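Local atomic coordinates of putative eukaryotic translation initiation factor eIF-4E (PDB entry 5WB5), a protein that probably binds the methylated 5' cap of messenger RNA, cap 4 included, and so helps to start translation. Residues A[34-39]-A[45-50]; A[77-82]-A[143-148]; A[99-104]-A[196-201]. All blocks are in the same frame, centred on the assembly; numbering follows the deposited sequence.

How the interactions relate
From the N terminus, the chain runs through strand 22-32 into a loop, and interaction 1 closes that loop, tying 34-39 to S45 and the start of the edge strand 47-54. It is complete before the other two begin. Interactions 2 and 3 cross: strand residues 77-82 come first, then 99-104, and only later do helix residues 143-148 and 196-201 close the two in the same order. Each of these pins a helix onto the one antiparallel sheet, helix 133-147 in interaction 2 and helix 188-200 in interaction 3. L46 packs against H78 where interactions 1 and 2 meet, and A144 touches E201 where 2 and 3 meet.

Interaction 1 of 3, residues A[34-39]-A[45-50]; sequences PSTYNT and SLVPIM
The backbones of 34-39 and 45-50 come nearest at Y37 and S45, with the two CA atoms 4.7 Å apart, and from there the second segment runs off into strand 47-54. S45 has the largest share of the buried surface, and it meets T36, Y37 and N38. Its OG lies beside its own backbone N (chi1 -63°), which brings the hydroxyl up to the chain at N38: the N38 N-H is directed at S45 OG over 2.7 Å, with an almost straight 172° at the hydrogen. The same oxygen makes a weak hydrogen bond with W42 O, so one hydroxyl is bonded to N38 and, weakly, to the intervening loop. The CB of N38 lies alongside it, while the amide leads off the other way, its OD1 hydrogen-bonded to N41 N.

This is the connection between two neighbouring antiparallel strands, 22-32 and 47-54, on the edge of the eIF4E sheet. Backbone bonds between V47 and Y31 begin the pairing just past it. In relatives, this connection carries one of the two tryptophans that sandwich the methylated guanine of the cap.

T36 approaches the strand side. Its OG1 lies 3.1 Å from S45 O and is hydrogen-bonded to S33 N. The carbonyl oxygen of T36 also receives a CA-H...O contact from S45, at 3.3 Å between S45 CA and T36 O. Beyond the polar group, the T36 methyl CG2 meets CG2 of V47 at 3.9 Å, the two side chains slanting across each other. Both T36 and V47 also pack against apolar side chains of another protein's chain, which therefore reaches over this surface edge.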
loop_
_atom_site.group_PDB
_atom_site.type_symbol
_atom_site.label_atom_id
_atom_site.label_comp_id
_atom_site.label_asym_id
_atom_site.label_seq_id
_atom_site.Cartn_x
_atom_site.Cartn_y
_atom_site.Cartn_z
ATOM N N PRO A 34 -9.622 13.076 7.580
ATOM C CA PRO A 34 -10.782 13.836 8.078
ATOM C C PRO A 34 -11.478 14.649 7.002
ATOM O O PRO A 34 -12.686 14.893 7.106
ATOM C CB PRO A 34 -10.170 14.738 9.159
ATOM C CG PRO A 34 -8.970 13.990 9.628
ATOM C CD PRO A 34 -8.429 13.275 8.421
ATOM N N SER A 35 -10.750 15.081 5.969
ATOM C CA SER A 35 -11.373 15.844 4.893
ATOM C C SER A 35 -12.265 14.969 4.023
ATOM O O SER A 35 -13.203 15.475 3.396
ATOM C CB SER A 35 -10.301 16.519 4.044
ATOM O OG SER A 35 -9.577 17.466 4.807
ATOM N N THR A 36 -11.992 13.668 3.966
ATOM C CA THR A 36 -12.844 12.726 3.255
ATOM C C THR A 36 -13.845 12.045 4.176
ATOM O O THR A 36 -14.691 11.284 3.695
ATOM C CB THR A 36 -11.994 11.660 2.547
ATOM O OG1 THR A 36 -11.266 10.896 3.516
ATOM C CG2 THR A 36 -11.013 12.307 1.575
ATOM N N TYR A 37 -13.768 12.300 5.481
ATOM C CA TYR A 37 -14.665 11.658 6.433
ATOM C C TYR A 37 -16.116 11.957 6.078
ATOM O O TYR A 37 -16.527 13.120 6.022
ATOM C CB TYR A 37 -14.349 12.136 7.850
ATOM C CG TYR A 37 -15.282 11.588 8.906
ATOM C CD1 TYR A 37 -15.123 10.300 9.404
ATOM C CD2 TYR A 37 -16.319 12.358 9.409
ATOM C CE1 TYR A 37 -15.975 9.796 10.370
ATOM C CE2 TYR A 37 -17.176 11.863 10.375
ATOM C CZ TYR A 37 -16.999 10.582 10.852
ATOM O OH TYR A 37 -17.850 10.087 11.815
ATOM N N ASN A 38 -16.888 10.899 5.836
ATOM C CA ASN A 38 -18.308 11.006 5.521
ATOM C C ASN A 38 -19.099 10.731 6.796
ATOM O O ASN A 38 -19.194 9.582 7.241
ATOM C CB ASN A 38 -18.681 10.031 4.406
ATOM C CG ASN A 38 -20.152 10.099 4.026
ATOM O OD1 ASN A 38 -21.026 10.253 4.880
ATOM N ND2 ASN A 38 -20.431 9.981 2.734
ATOM N N THR A 39 -19.669 11.789 7.381
ATOM C CA THR A 39 -20.386 11.645 8.643
ATOM C C THR A 39 -21.638 10.791 8.488
ATOM O O THR A 39 -22.053 10.125 9.444
ATOM C CB THR A 39 -20.763 13.020 9.195
ATOM O OG1 THR A 39 -19.642 13.908 9.092
ATOM C CG2 THR A 39 -21.186 12.911 10.654
ATOM N N SER A 45 -16.249 7.267 3.067
ATOM C CA SER A 45 -15.068 8.041 3.427
ATOM C C SER A 45 -13.852 7.614 2.622
ATOM O O SER A 45 -12.868 8.360 2.560
ATOM C CB SER A 45 -14.776 7.903 4.923
ATOM O OG SER A 45 -15.837 8.429 5.701
ATOM N N LEU A 46 -13.898 6.436 2.005
ATOM C CA LEU A 46 -12.780 5.951 1.214
ATOM C C LEU A 46 -12.869 6.469 -0.217
ATOM O O LEU A 46 -13.946 6.494 -0.818
ATOM C CB LEU A 46 -12.739 4.422 1.212
ATOM C CG LEU A 46 -12.538 3.768 2.577
ATOM C CD1 LEU A 46 -12.800 2.279 2.473
ATOM C CD2 LEU A 46 -11.136 4.033 3.115
ATOM N N VAL A 47 -11.725 6.871 -0.762
ATOM C CA VAL A 47 -11.641 7.450 -2.096
ATOM C C VAL A 47 -10.659 6.620 -2.919
ATOM O O VAL A 47 -9.451 6.705 -2.745
ATOM C CB VAL A 47 -11.184 8.925 -2.034
ATOM C CG1 VAL A 47 -11.132 9.529 -3.435
ATOM C CG2 VAL A 47 -12.107 9.727 -1.127
ATOM N N PRO A 48 -11.163 5.794 -3.850
ATOM C CA PRO A 48 -10.247 5.061 -4.739
ATOM C C PRO A 48 -9.578 6.011 -5.722
ATOM O O PRO A 48 -10.237 6.850 -6.340
ATOM C CB PRO A 48 -11.167 4.060 -5.450
ATOM C CG PRO A 48 -12.508 4.689 -5.405
ATOM C CD PRO A 48 -12.569 5.461 -4.116
ATOM N N ILE A 49 -8.261 5.868 -5.866
ATOM C CA ILE A 49 -7.472 6.818 -6.645
ATOM C C ILE A 49 -7.109 6.239 -8.006
ATOM O O ILE A 49 -7.397 6.844 -9.044
ATOM C CB ILE A 49 -6.207 7.237 -5.876
ATOM C CG1 ILE A 49 -6.602 7.989 -4.604
ATOM C CG2 ILE A 49 -5.304 8.105 -6.762
ATOM C CD1 ILE A 49 -5.437 8.399 -3.732
ATOM N N MET A 50 -6.464 5.074 -8.015
ATOM C CA MET A 50 -5.909 4.544 -9.252
ATOM C C MET A 50 -5.749 3.036 -9.144
ATOM O O MET A 50 -5.424 2.503 -8.079
ATOM C CB MET A 50 -4.560 5.200 -9.561
ATOM C CG MET A 50 -3.880 4.696 -10.815
ATOM S SD MET A 50 -2.286 5.503 -11.057
ATOM C CE MET A 50 -1.655 4.566 -12.450
#

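Interaction 2 of 3, residues A[77-82]-A[143-148]; sequences YHFFQE and MATVGE
F79 turns the edge of its ring to helix 133-147 and overlaps V146 and T145 there. This is the layer between sheet and helix in the eIF4E fold, where helices pack across one face of a curved antiparallel sheet; strand 75-81 supplies F79 from inside that sheet, where its ring also meets W27 with nearly parallel planes. With CG anti to the backbone N (chi1 -171°), the ring extends straight out toward the helix. CG1 of V146 sits near the ring plane astride the outer bond, 3.6 Å from both CE2 and CZ of F79, and the valine crosses the phenylalanine at about a right angle. The methyl CG2 of T145 meets the same rim nearer its base, 4.0 Å from F79 CE2, and the two side chains run past each other in opposite directions.

T145 divides its branches between two tasks: CG2 faces the ring, while OG1 turns back along the helix to hydrogen-bond V141 O, so the hydroxyl is satisfied inside this apolar layer.

Just past V146 the helix ends in a Schellman motif, E148 taking a positive phi of 67°. This end faces another protein's chain, which is bonded by the backbone of G147 and reached by the E148 carboxylate through a basic side chain, consistent with the dorsal surface where eIF4E-binding proteins dock. R25 joins the two segments indirectly, its NE in a salt bridge with E148 OE2 and its NH1 hydrogen-bonded to Q81 OE1.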
loop_
_atom_site.group_PDB
_atom_site.type_symbol
_atom_site.label_atom_id
_atom_site.label_comp_id
_atom_site.label_asym_id
_atom_site.label_seq_id
_atom_site.Cartn_x
_atom_site.Cartn_y
_atom_site.Cartn_z
ATOM N N TYR A 77 -3.265 5.524 3.416
ATOM C CA TYR A 77 -3.166 4.856 2.124
ATOM C C TYR A 77 -3.638 3.417 2.279
ATOM O O TYR A 77 -3.210 2.714 3.199
ATOM C CB TYR A 77 -1.723 4.847 1.603
ATOM C CG TYR A 77 -1.211 6.131 0.983
ATOM C CD1 TYR A 77 -1.972 6.845 0.064
ATOM C CD2 TYR A 77 0.049 6.620 1.307
ATOM C CE1 TYR A 77 -1.495 8.014 -0.504
ATOM C CE2 TYR A 77 0.534 7.787 0.745
ATOM C CZ TYR A 77 -0.240 8.479 -0.160
ATOM O OH TYR A 77 0.242 9.640 -0.720
ATOM N N HIS A 78 -4.509 2.982 1.376
ATOM C CA HIS A 78 -4.901 1.585 1.268
ATOM C C HIS A 78 -4.482 1.090 -0.106
ATOM O O HIS A 78 -4.543 1.840 -1.081
ATOM C CB HIS A 78 -6.414 1.396 1.449
ATOM C CG HIS A 78 -6.987 2.141 2.616
ATOM N ND1 HIS A 78 -7.335 1.522 3.796
ATOM C CD2 HIS A 78 -7.281 3.454 2.779
ATOM C CE1 HIS A 78 -7.814 2.421 4.638
ATOM N NE2 HIS A 78 -7.792 3.601 4.046
ATOM N N PHE A 79 -4.064 -0.168 -0.187
ATOM C CA PHE A 79 -3.590 -0.746 -1.444
ATOM C C PHE A 79 -4.040 -2.201 -1.444
ATOM O O PHE A 79 -3.436 -3.034 -0.764
ATOM C CB PHE A 79 -2.076 -0.616 -1.565
ATOM C CG PHE A 79 -1.533 -0.993 -2.912
ATOM C CD1 PHE A 79 -1.664 -0.136 -3.989
ATOM C CD2 PHE A 79 -0.873 -2.198 -3.094
ATOM C CE1 PHE A 79 -1.159 -0.478 -5.229
ATOM C CE2 PHE A 79 -0.367 -2.545 -4.328
ATOM C CZ PHE A 79 -0.506 -1.683 -5.397
ATOM N N PHE A 80 -5.108 -2.499 -2.184
ATOM C CA PHE A 80 -5.765 -3.799 -2.086
ATOM C C PHE A 80 -6.000 -4.387 -3.465
ATOM O O PHE A 80 -6.147 -3.659 -4.449
ATOM C CB PHE A 80 -7.106 -3.697 -1.345
ATOM C CG PHE A 80 -6.971 -3.734 0.147
ATOM C CD1 PHE A 80 -6.366 -2.690 0.826
ATOM C CD2 PHE A 80 -7.443 -4.818 0.872
ATOM C CE1 PHE A 80 -6.233 -2.723 2.202
ATOM C CE2 PHE A 80 -7.315 -4.857 2.246
ATOM C CZ PHE A 80 -6.709 -3.806 2.913
ATOM N N GLN A 81 -6.043 -5.719 -3.530
ATOM C CA GLN A 81 -6.336 -6.379 -4.795
ATOM C C GLN A 81 -7.618 -5.814 -5.393
ATOM O O GLN A 81 -8.547 -5.431 -4.676
ATOM C CB GLN A 81 -6.467 -7.892 -4.603
ATOM C CG GLN A 81 -6.973 -8.622 -5.841
ATOM C CD GLN A 81 -6.837 -10.127 -5.736
ATOM O OE1 GLN A 81 -6.261 -10.646 -4.780
ATOM N NE2 GLN A 81 -7.364 -10.839 -6.727
ATOM N N GLU A 82 -7.661 -5.751 -6.721
ATOM C CA GLU A 82 -8.839 -5.220 -7.393
ATOM C C GLU A 82 -10.060 -6.068 -7.058
ATOM O O GLU A 82 -9.985 -7.298 -6.992
ATOM C CB GLU A 82 -8.622 -5.181 -8.905
ATOM C CG GLU A 82 -9.672 -4.368 -9.646
ATOM C CD GLU A 82 -9.355 -4.209 -11.118
ATOM O OE1 GLU A 82 -8.618 -5.057 -11.663
ATOM O OE2 GLU A 82 -9.839 -3.233 -11.730
ATOM N N MET A 143 6.345 -2.670 -3.277
ATOM C CA MET A 143 6.994 -3.449 -4.325
ATOM C C MET A 143 6.888 -4.940 -4.041
ATOM O O MET A 143 6.707 -5.740 -4.963
ATOM C CB MET A 143 8.462 -3.040 -4.460
ATOM C CG MET A 143 8.677 -1.667 -5.078
ATOM S SD MET A 143 10.411 -1.271 -5.361
ATOM C CE MET A 143 11.037 -1.315 -3.688
ATOM N N ALA A 144 7.007 -5.334 -2.772
ATOM C CA ALA A 144 6.826 -6.736 -2.414
ATOM C C ALA A 144 5.392 -7.183 -2.663
ATOM O O ALA A 144 5.149 -8.330 -3.059
ATOM C CB ALA A 144 7.211 -6.957 -0.953
ATOM N N THR A 145 4.428 -6.294 -2.437
ATOM C CA THR A 145 3.037 -6.636 -2.700
ATOM C C THR A 145 2.825 -6.904 -4.184
ATOM O O THR A 145 2.373 -7.987 -4.578
ATOM C CB THR A 145 2.116 -5.514 -2.214
ATOM O OG1 THR A 145 2.385 -5.237 -0.834
ATOM C CG2 THR A 145 0.648 -5.907 -2.371
ATOM N N VAL A 146 3.170 -5.929 -5.029
ATOM C CA VAL A 146 2.895 -6.075 -6.458
ATOM C C VAL A 146 3.740 -7.193 -7.056
ATOM O O VAL A 146 3.282 -7.928 -7.939
ATOM C CB VAL A 146 3.110 -4.744 -7.203
ATOM C CG1 VAL A 146 2.094 -3.716 -6.745
ATOM C CG2 VAL A 146 4.533 -4.232 -7.022
ATOM N N GLY A 147 4.978 -7.349 -6.586
ATOM C CA GLY A 147 5.867 -8.382 -7.069
ATOM C C GLY A 147 5.577 -9.769 -6.554
ATOM O O GLY A 147 6.228 -10.724 -6.981
ATOM N N GLU A 148 4.626 -9.909 -5.632
ATOM C CA GLU A 148 4.157 -11.202 -5.141
ATOM C C GLU A 148 5.216 -11.959 -4.351
ATOM O O GLU A 148 5.127 -13.183 -4.219
ATOM C CB GLU A 148 3.649 -12.083 -6.291
ATOM C CG GLU A 148 2.437 -11.523 -7.012
ATOM C CD GLU A 148 1.198 -11.503 -6.144
ATOM O OE1 GLU A 148 1.185 -12.201 -5.106
ATOM O OE2 GLU A 148 0.241 -10.786 -6.501
#

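Interaction 3 of 3, residues A[99-104]-A[196-201]; sequences LWVNLD and KALTKE
L198 is the centre of this contact, its side chain reaching from helix 188-200 to L99 and V101 on strand 97-104. The backbones stay well apart, 9.2 Å between the CA atoms of L99 and L198, and the gap is bridged by apolar side chains alone. A single branch of the helix leucine does the touching: CD2 of L198 lies 4.0 Å from CD2 of L99, methyl against methyl. The two leucines run past each other in opposite directions rather than meeting end on. Both are extended in the same way, with CG anti to the backbone N (chi1 175° for L99 and -180° for L198), which carries each branched end well out from its own backbone into the layer between them.

The same L198 methyl also approaches V101, at a looser 4.4 Å from L198 CD2 to V101 CG1. L99 and V101 are two residues apart on the strand and both direct their side chains toward the helix, so one leucine serves a pair of strand positions. W100 between them points to the other face of the sheet, where it makes a cation-pi contact with R177 and hydrogen-bonds T213 OG1 through NE1.

The arrangement is helix-on-sheet packing in the eIF4E fold, and it is buried. Strand 97-104 is paired on one flank with 175-182 and on the other with 210-214; L178 from the first touches both V101 and L198, while F212 and M210 from the second meet L99 and V101. Alongside, helix 133-147 presses V141 against L198, placing helices 133-147 and 188-200 next to each other over the sheet.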
loop_
_atom_site.group_PDB
_atom_site.type_symbol
_atom_site.label_atom_id
_atom_site.label_comp_id
_atom_site.label_asym_id
_atom_site.label_seq_id
_atom_site.Cartn_x
_atom_site.Cartn_y
_atom_site.Cartn_z
ATOM N N LEU A 99 -1.769 -8.099 10.008
ATOM C CA LEU A 99 -0.515 -8.054 10.752
ATOM C C LEU A 99 0.065 -6.651 10.614
ATOM O O LEU A 99 0.394 -6.225 9.505
ATOM C CB LEU A 99 0.472 -9.096 10.223
ATOM C CG LEU A 99 1.885 -9.113 10.823
ATOM C CD1 LEU A 99 1.898 -9.789 12.190
ATOM C CD2 LEU A 99 2.849 -9.798 9.878
ATOM N N TRP A 100 0.188 -5.936 11.730
ATOM C CA TRP A 100 0.571 -4.535 11.691
ATOM C C TRP A 100 1.724 -4.258 12.646
ATOM O O TRP A 100 2.036 -5.047 13.541
ATOM C CB TRP A 100 -0.620 -3.617 12.019
ATOM C CG TRP A 100 -1.299 -3.899 13.325
ATOM C CD1 TRP A 100 -2.311 -4.787 13.550
ATOM C CD2 TRP A 100 -1.030 -3.272 14.586
ATOM N NE1 TRP A 100 -2.684 -4.757 14.872
ATOM C CE2 TRP A 100 -1.913 -3.833 15.529
ATOM C CE3 TRP A 100 -0.126 -2.292 15.008
ATOM C CZ2 TRP A 100 -1.916 -3.451 16.870
ATOM C CZ3 TRP A 100 -0.131 -1.914 16.340
ATOM C CH2 TRP A 100 -1.020 -2.491 17.253
ATOM N N VAL A 101 2.362 -3.112 12.410
ATOM C CA VAL A 101 3.500 -2.641 13.187
ATOM C C VAL A 101 3.412 -1.125 13.314
ATOM O O VAL A 101 2.877 -0.439 12.436
ATOM C CB VAL A 101 4.848 -3.041 12.546
ATOM C CG1 VAL A 101 4.974 -4.553 12.453
ATOM C CG2 VAL A 101 4.996 -2.412 11.167
ATOM N N ASN A 102 3.958 -0.603 14.412
ATOM C CA ASN A 102 3.985 0.831 14.690
ATOM C C ASN A 102 5.406 1.337 14.466
ATOM O O ASN A 102 6.297 1.092 15.283
ATOM C CB ASN A 102 3.520 1.130 16.114
ATOM C CG ASN A 102 2.082 0.720 16.362
ATOM O OD1 ASN A 102 1.314 0.512 15.425
ATOM N ND2 ASN A 102 1.709 0.607 17.631
ATOM N N LEU A 103 5.615 2.035 13.356
ATOM C CA LEU A 103 6.854 2.746 13.103
ATOM C C LEU A 103 6.779 4.135 13.732
ATOM O O LEU A 103 5.717 4.593 14.160
ATOM C CB LEU A 103 7.105 2.853 11.601
ATOM C CG LEU A 103 6.768 1.599 10.789
ATOM C CD1 LEU A 103 6.837 1.893 9.300
ATOM C CD2 LEU A 103 7.699 0.450 11.163
ATOM N N ASP A 104 7.916 4.821 13.763
ATOM C CA ASP A 104 8.002 6.142 14.364
ATOM C C ASP A 104 8.381 7.172 13.307
ATOM O O ASP A 104 8.843 6.832 12.214
ATOM C CB ASP A 104 9.016 6.154 15.513
ATOM C CG ASP A 104 8.692 5.125 16.583
ATOM O OD1 ASP A 104 7.493 4.902 16.857
ATOM O OD2 ASP A 104 9.638 4.531 17.144
ATOM N N LYS A 196 8.420 -12.776 8.867
ATOM C CA LYS A 196 9.795 -12.639 8.377
ATOM C C LYS A 196 9.861 -11.745 7.144
ATOM O O LYS A 196 10.741 -10.879 7.050
ATOM C CB LYS A 196 10.401 -14.003 8.060
ATOM C CG LYS A 196 11.888 -13.975 7.688
ATOM C CD LYS A 196 12.396 -15.387 7.377
ATOM C CE LYS A 196 12.837 -16.133 8.626
ATOM N NZ LYS A 196 14.082 -15.550 9.190
ATOM N N ALA A 197 8.955 -11.937 6.177
ATOM C CA ALA A 197 8.992 -11.113 4.971
ATOM C C ALA A 197 8.859 -9.631 5.308
ATOM O O ALA A 197 9.672 -8.805 4.876
ATOM C CB ALA A 197 7.888 -11.544 4.007
ATOM N N LEU A 198 7.832 -9.278 6.085
ATOM C CA LEU A 198 7.578 -7.882 6.422
ATOM C C LEU A 198 8.731 -7.288 7.215
ATOM O O LEU A 198 9.076 -6.114 7.035
ATOM C CB LEU A 198 6.274 -7.777 7.210
ATOM C CG LEU A 198 5.855 -6.375 7.641
ATOM C CD1 LEU A 198 5.608 -5.502 6.426
ATOM C CD2 LEU A 198 4.615 -6.435 8.509
ATOM N N THR A 199 9.336 -8.079 8.102
ATOM C CA THR A 199 10.504 -7.598 8.827
ATOM C C THR A 199 11.673 -7.348 7.887
ATOM O O THR A 199 12.458 -6.419 8.105
ATOM C CB THR A 199 10.902 -8.603 9.909
ATOM O OG1 THR A 199 9.761 -8.921 10.719
ATOM C CG2 THR A 199 11.993 -8.024 10.795
ATOM N N LYS A 200 11.803 -8.159 6.834
ATOM C CA LYS A 200 12.889 -7.964 5.877
ATOM C C LYS A 200 12.711 -6.666 5.101
ATOM O O LYS A 200 13.620 -5.829 5.055
ATOM C CB LYS A 200 12.960 -9.154 4.919
ATOM C CG LYS A 200 13.971 -8.994 3.791
ATOM C CD LYS A 200 13.930 -10.176 2.843
ATOM C CE LYS A 200 14.833 -9.947 1.647
ATOM N NZ LYS A 200 16.261 -9.816 2.045
ATOM N N GLU A 201 11.546 -6.481 4.483
ATOM C CA GLU A 201 11.319 -5.340 3.603
ATOM C C GLU A 201 11.240 -4.014 4.346
ATOM O O GLU A 201 11.050 -2.980 3.697
ATOM C CB GLU A 201 10.035 -5.557 2.803
ATOM C CG GLU A 201 10.075 -6.765 1.885
ATOM C CD GLU A 201 11.138 -6.644 0.811
ATOM O OE1 GLU A 201 11.667 -5.527 0.619
ATOM O OE2 GLU A 201 11.446 -7.667 0.161
#